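Local structure of lipoprotein (Colwellia psychrerythraea, 3O0Y) at residues A[372-384]-A[578-590]. The protein is a putative lipoprotein of unknown function, whose DUF885 family belongs to a clan of metallopeptidase-like proteins. Numbering follows the deposited sequence.
Sequences AKMAPVFRTTPSY and FDLAEFHDVVLLN
The backbone oxygen of V377 is gripped by H584 and touched by A581, one turn earlier on helix 580-588. H584 ND1 donates to V377 O at 2.8 Å, with the oxygen in the imidazole plane but the N-H arriving from above the carbonyl plane. A581 CA adds a straight C-H...O contact to the same oxygen. At its far nitrogen, NE2, H584 is hydrogen-bonded to Y476 OH. F378 lies flat over one imidazole face in an offset stack, centroids 4.2 Å apart and planes at 5°, while L588 CD1 meets the phenyl edge 3.8 Å from CE1; L580 O lies 3.4 Å above the opposite imidazole face. W446 of helix 444-452 meets the F378 ring steeply. V377 lays CG2 against the imidazole and turns CG1 to L580 CD2.

R379 reaches across A581: a bend at chi3 (-57°) turns the guanidinium so that one face rests on the methyl, with NE 3.4 Å from A581 CB. Its NH2 then forms a salt bridge to D585 OD2 at 2.8 Å, approaching from above the carboxylate plane. Water 2 accepts from R379 NH1 and donates to E582 OE2; E582 OE1 is salt-bridged to K609 and hydrogen-bonded to W605. Water 1 accepts from R379 N and lies within hydrogen-bonding distance of A581 O and D585 OD1. T380 rests its methyl on L589, and water 3, beside T380 OG1, donates to D585 OD2.

Residues 377-380 are thus fastened to one helical face by a stacked histidine inside and a hydrated ion pair outside; with both imidazole nitrogens hydrogen-bonded, ring rotation should be restricted.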
loop_
_atom_site.group_PDB
_atom_site.type_symbol
_atom_site.label_atom_id
_atom_site.label_comp_id
_atom_site.label_asym_id
_atom_site.label_seq_id
_atom_site.Cartn_x
_atom_site.Cartn_y
_atom_site.Cartn_z
ATOM N N ALA A 372 -20.451 -13.398 6.426
ATOM C CA ALA A 372 -21.319 -14.336 7.146
ATOM C C ALA A 372 -20.790 -15.750 7.122
ATOM O O ALA A 372 -20.745 -16.437 8.152
ATOM C CB ALA A 372 -22.734 -14.315 6.528
ATOM N N LYS A 373 -20.433 -16.222 5.953
ATOM C CA LYS A 373 -20.036 -17.590 5.772
ATOM C C LYS A 373 -18.666 -17.873 6.365
ATOM O O LYS A 373 -18.387 -19.015 6.710
ATOM C CB LYS A 373 -20.029 -17.941 4.281
ATOM C CG LYS A 373 -21.439 -18.042 3.702
ATOM C CD LYS A 373 -21.993 -19.471 3.919
ATOM C CE LYS A 373 -23.489 -19.480 4.266
ATOM N NZ LYS A 373 -23.854 -20.653 5.172
ATOM N N MET A 374 -17.800 -16.853 6.510
ATOM C CA MET A 374 -16.478 -17.042 7.015
ATOM C C MET A 374 -16.374 -17.126 8.540
ATOM O O MET A 374 -15.353 -17.580 9.073
ATOM C CB MET A 374 -15.487 -15.953 6.449
ATOM C CG MET A 374 -15.573 -14.653 7.110
ATOM S SD MET A 374 -14.714 -13.311 6.053
ATOM C CE MET A 374 -13.797 -12.624 7.536
ATOM N N ALA A 375 -17.474 -16.816 9.248
ATOM C CA ALA A 375 -17.488 -16.683 10.710
ATOM C C ALA A 375 -16.934 -17.932 11.441
ATOM O O ALA A 375 -16.220 -17.773 12.406
ATOM C CB ALA A 375 -18.949 -16.381 11.285
ATOM N N PRO A 376 -17.191 -19.178 10.952
ATOM C CA PRO A 376 -16.659 -20.322 11.710
ATOM C C PRO A 376 -15.167 -20.371 11.826
ATOM O O PRO A 376 -14.679 -20.973 12.808
ATOM C CB PRO A 376 -17.168 -21.535 10.911
ATOM C CG PRO A 376 -18.445 -21.032 10.314
ATOM C CD PRO A 376 -18.148 -19.611 9.938
ATOM N N VAL A 377 -14.454 -19.794 10.868
ATOM C CA VAL A 377 -13.005 -19.747 10.916
ATOM C C VAL A 377 -12.377 -18.363 11.091
ATOM O O VAL A 377 -11.154 -18.235 11.092
ATOM C CB VAL A 377 -12.390 -20.477 9.719
ATOM C CG1 VAL A 377 -12.962 -21.970 9.614
ATOM C CG2 VAL A 377 -12.569 -19.755 8.350
ATOM N N PHE A 378 -13.249 -17.370 11.292
ATOM C CA PHE A 378 -12.808 -16.021 11.603
ATOM C C PHE A 378 -13.730 -15.533 12.739
ATOM O O PHE A 378 -14.717 -14.808 12.518
ATOM C CB PHE A 378 -12.897 -15.146 10.398
ATOM C CG PHE A 378 -11.835 -15.404 9.367
ATOM C CD1 PHE A 378 -10.515 -14.989 9.564
ATOM C CD2 PHE A 378 -12.117 -16.169 8.202
ATOM C CE1 PHE A 378 -9.570 -15.235 8.588
ATOM C CE2 PHE A 378 -11.133 -16.301 7.194
ATOM C CZ PHE A 378 -9.918 -15.875 7.389
ATOM N N ARG A 379 -13.415 -15.999 13.922
ATOM C CA ARG A 379 -14.370 -15.961 14.995
ATOM C C ARG A 379 -14.312 -14.613 15.794
ATOM O O ARG A 379 -15.187 -14.374 16.666
ATOM C CB ARG A 379 -14.143 -17.127 15.928
ATOM C CG ARG A 379 -14.320 -18.491 15.320
ATOM C CD ARG A 379 -13.910 -19.525 16.356
ATOM N NE ARG A 379 -12.519 -19.280 16.792
ATOM C CZ ARG A 379 -11.825 -20.023 17.659
ATOM N NH1 ARG A 379 -12.355 -21.118 18.245
ATOM N NH2 ARG A 379 -10.578 -19.687 17.913
ATOM N N THR A 380 -13.318 -13.788 15.531
ATOM C CA THR A 380 -13.177 -12.464 16.170
ATOM C C THR A 380 -13.488 -11.391 15.108
ATOM O O THR A 380 -12.778 -11.214 14.117
ATOM C CB THR A 380 -11.771 -12.278 16.716
ATOM O OG1 THR A 380 -11.527 -13.288 17.714
ATOM C CG2 THR A 380 -11.686 -10.920 17.392
ATOM N N THR A 381 -14.571 -10.659 15.311
ATOM C CA THR A 381 -15.011 -9.595 14.390
ATOM C C THR A 381 -14.390 -8.281 14.796
ATOM O O THR A 381 -14.499 -7.869 15.960
ATOM C CB THR A 381 -16.546 -9.441 14.390
ATOM O OG1 THR A 381 -17.116 -10.691 13.995
ATOM C CG2 THR A 381 -16.981 -8.335 13.439
ATOM N N PRO A 382 -13.763 -7.610 13.849
ATOM C CA PRO A 382 -13.144 -6.336 14.207
ATOM C C PRO A 382 -14.211 -5.259 14.439
ATOM O O PRO A 382 -15.340 -5.414 13.986
ATOM C CB PRO A 382 -12.330 -5.982 13.001
ATOM C CG PRO A 382 -12.895 -6.770 11.889
ATOM C CD PRO A 382 -13.477 -7.998 12.451
ATOM N N SER A 383 -13.861 -4.190 15.153
ATOM C CA SER A 383 -14.834 -3.159 15.539
ATOM C C SER A 383 -15.113 -2.076 14.447
ATOM O O SER A 383 -15.789 -1.068 14.741
ATOM C CB SER A 383 -14.350 -2.420 16.780
ATOM O OG SER A 383 -13.206 -1.628 16.451
ATOM N N TYR A 384 -14.654 -2.299 13.216
ATOM C CA TYR A 384 -14.780 -1.383 12.106
ATOM C C TYR A 384 -15.483 -2.076 10.940
ATOM O O TYR A 384 -15.241 -3.245 10.728
ATOM C CB TYR A 384 -13.419 -0.925 11.596
ATOM C CG TYR A 384 -12.522 -0.341 12.618
ATOM C CD1 TYR A 384 -12.346 1.057 12.718
ATOM C CD2 TYR A 384 -11.683 -1.148 13.378
ATOM C CE1 TYR A 384 -11.454 1.577 13.632
ATOM C CE2 TYR A 384 -10.778 -0.600 14.310
ATOM C CZ TYR A 384 -10.701 0.768 14.421
ATOM O OH TYR A 384 -9.796 1.339 15.273
ATOM N N PHE A 578 -5.979 -30.110 14.355
ATOM C CA PHE A 578 -5.850 -28.796 13.687
ATOM C C PHE A 578 -7.190 -28.078 13.640
ATOM O O PHE A 578 -8.178 -28.640 13.202
ATOM C CB PHE A 578 -5.173 -28.900 12.318
ATOM C CG PHE A 578 -5.030 -27.572 11.616
ATOM C CD1 PHE A 578 -3.938 -26.719 11.848
ATOM C CD2 PHE A 578 -5.990 -27.186 10.702
ATOM C CE1 PHE A 578 -3.862 -25.462 11.208
ATOM C CE2 PHE A 578 -5.924 -25.964 10.092
ATOM C CZ PHE A 578 -4.828 -25.107 10.351
ATOM N N ASP A 579 -7.202 -26.787 14.002
ATOM C CA ASP A 579 -8.394 -25.961 13.889
ATOM C C ASP A 579 -8.052 -24.667 13.168
ATOM O O ASP A 579 -7.214 -23.852 13.642
ATOM C CB ASP A 579 -8.924 -25.628 15.258
ATOM C CG ASP A 579 -10.233 -24.935 15.155
ATOM O OD1 ASP A 579 -11.215 -25.614 14.788
ATOM O OD2 ASP A 579 -10.266 -23.704 15.275
ATOM N N LEU A 580 -8.584 -24.506 11.973
ATOM C CA LEU A 580 -8.224 -23.351 11.172
ATOM C C LEU A 580 -8.604 -22.052 11.865
ATOM O O LEU A 580 -7.960 -21.061 11.719
ATOM C CB LEU A 580 -8.891 -23.480 9.791
ATOM C CG LEU A 580 -8.500 -22.434 8.761
ATOM C CD1 LEU A 580 -7.061 -22.534 8.337
ATOM C CD2 LEU A 580 -9.515 -22.569 7.537
ATOM N N ALA A 581 -9.713 -22.026 12.622
ATOM C CA ALA A 581 -10.086 -20.820 13.354
ATOM C C ALA A 581 -9.006 -20.363 14.315
ATOM O O ALA A 581 -8.733 -19.137 14.434
ATOM C CB ALA A 581 -11.427 -21.008 14.102
ATOM N N GLU A 582 -8.414 -21.315 15.038
ATOM C CA GLU A 582 -7.279 -20.983 15.944
ATOM C C GLU A 582 -6.100 -20.517 15.219
ATOM O O GLU A 582 -5.464 -19.602 15.672
ATOM C CB GLU A 582 -6.871 -22.176 16.773
ATOM C CG GLU A 582 -7.964 -22.602 17.765
ATOM C CD GLU A 582 -7.533 -23.769 18.648
ATOM O OE1 GLU A 582 -6.378 -24.258 18.547
ATOM O OE2 GLU A 582 -8.376 -24.165 19.484
ATOM N N PHE A 583 -5.789 -21.109 14.067
ATOM C CA PHE A 583 -4.665 -20.662 13.259
ATOM C C PHE A 583 -4.867 -19.222 12.825
ATOM O O PHE A 583 -3.958 -18.434 12.877
ATOM C CB PHE A 583 -4.508 -21.568 12.023
ATOM C CG PHE A 583 -3.452 -21.126 11.058
ATOM C CD1 PHE A 583 -2.128 -21.370 11.376
ATOM C CD2 PHE A 583 -3.736 -20.568 9.827
ATOM C CE1 PHE A 583 -1.078 -20.917 10.549
ATOM C CE2 PHE A 583 -2.711 -20.134 8.982
ATOM C CZ PHE A 583 -1.355 -20.355 9.342
ATOM N N HIS A 584 -6.062 -18.903 12.362
ATOM C CA HIS A 584 -6.362 -17.523 11.989
ATOM C C HIS A 584 -6.220 -16.540 13.157
ATOM O O HIS A 584 -5.798 -15.421 12.959
ATOM C CB HIS A 584 -7.748 -17.425 11.325
ATOM C CG HIS A 584 -7.799 -18.018 9.938
ATOM N ND1 HIS A 584 -8.934 -18.536 9.374
ATOM C CD2 HIS A 584 -6.788 -18.302 9.074
ATOM C CE1 HIS A 584 -8.643 -19.004 8.167
ATOM N NE2 HIS A 584 -7.341 -18.890 7.968
ATOM N N ASP A 585 -6.576 -16.937 14.346
ATOM C CA ASP A 585 -6.446 -16.063 15.493
ATOM C C ASP A 585 -4.954 -15.815 15.778
ATOM O O ASP A 585 -4.554 -14.667 16.037
ATOM C CB ASP A 585 -7.081 -16.635 16.711
ATOM C CG ASP A 585 -8.619 -16.600 16.690
ATOM O OD1 ASP A 585 -9.272 -15.869 15.899
ATOM O OD2 ASP A 585 -9.160 -17.265 17.602
ATOM N N VAL A 586 -4.118 -16.857 15.658
ATOM C CA VAL A 586 -2.668 -16.635 15.866
ATOM C C VAL A 586 -2.099 -15.728 14.801
ATOM O O VAL A 586 -1.237 -14.846 15.104
ATOM C CB VAL A 586 -1.885 -18.019 15.833
ATOM C CG1 VAL A 586 -0.324 -17.769 15.940
ATOM C CG2 VAL A 586 -2.387 -18.935 16.896
ATOM N N VAL A 587 -2.545 -15.864 13.558
ATOM C CA VAL A 587 -1.988 -15.044 12.499
ATOM C C VAL A 587 -2.427 -13.555 12.600
ATOM O O VAL A 587 -1.665 -12.635 12.383
ATOM C CB VAL A 587 -2.328 -15.618 11.113
ATOM C CG1 VAL A 587 -1.871 -14.674 9.945
ATOM C CG2 VAL A 587 -1.673 -16.981 10.971
ATOM N N LEU A 588 -3.688 -13.355 12.915
ATOM C CA LEU A 588 -4.272 -12.012 12.826
ATOM C C LEU A 588 -4.229 -11.220 14.134
ATOM O O LEU A 588 -4.171 -9.982 14.103
ATOM C CB LEU A 588 -5.740 -12.143 12.380
ATOM C CG LEU A 588 -5.984 -12.616 10.934
ATOM C CD1 LEU A 588 -7.458 -12.843 10.675
ATOM C CD2 LEU A 588 -5.443 -11.541 9.999
ATOM N N LEU A 589 -4.464 -11.887 15.258
ATOM C CA LEU A 589 -4.722 -11.119 16.494
ATOM C C LEU A 589 -3.477 -10.588 17.152
ATOM O O LEU A 589 -3.546 -9.849 18.150
ATOM C CB LEU A 589 -5.609 -11.898 17.479
ATOM C CG LEU A 589 -7.020 -12.355 17.011
ATOM C CD1 LEU A 589 -7.785 -13.153 18.130
ATOM C CD2 LEU A 589 -7.839 -11.146 16.416
ATOM N N ASN A 590 -2.311 -11.000 16.655
ATOM C CA ASN A 590 -1.058 -10.453 17.094
ATOM C C ASN A 590 -0.513 -9.360 16.186
ATOM O O ASN A 590 0.584 -8.859 16.410
ATOM C CB ASN A 590 -0.036 -11.595 17.317
ATOM C CG ASN A 590 -0.556 -12.647 18.309
ATOM O OD1 ASN A 590 -0.743 -12.310 19.475
ATOM N ND2 ASN A 590 -0.811 -13.854 17.878
HETATM O O HOH W 1 -10.988 -17.392 14.507
HETATM O O HOH W 2 -10.329 -22.239 20.245
HETATM O O HOH W 3 -11.546 -15.834 17.585
#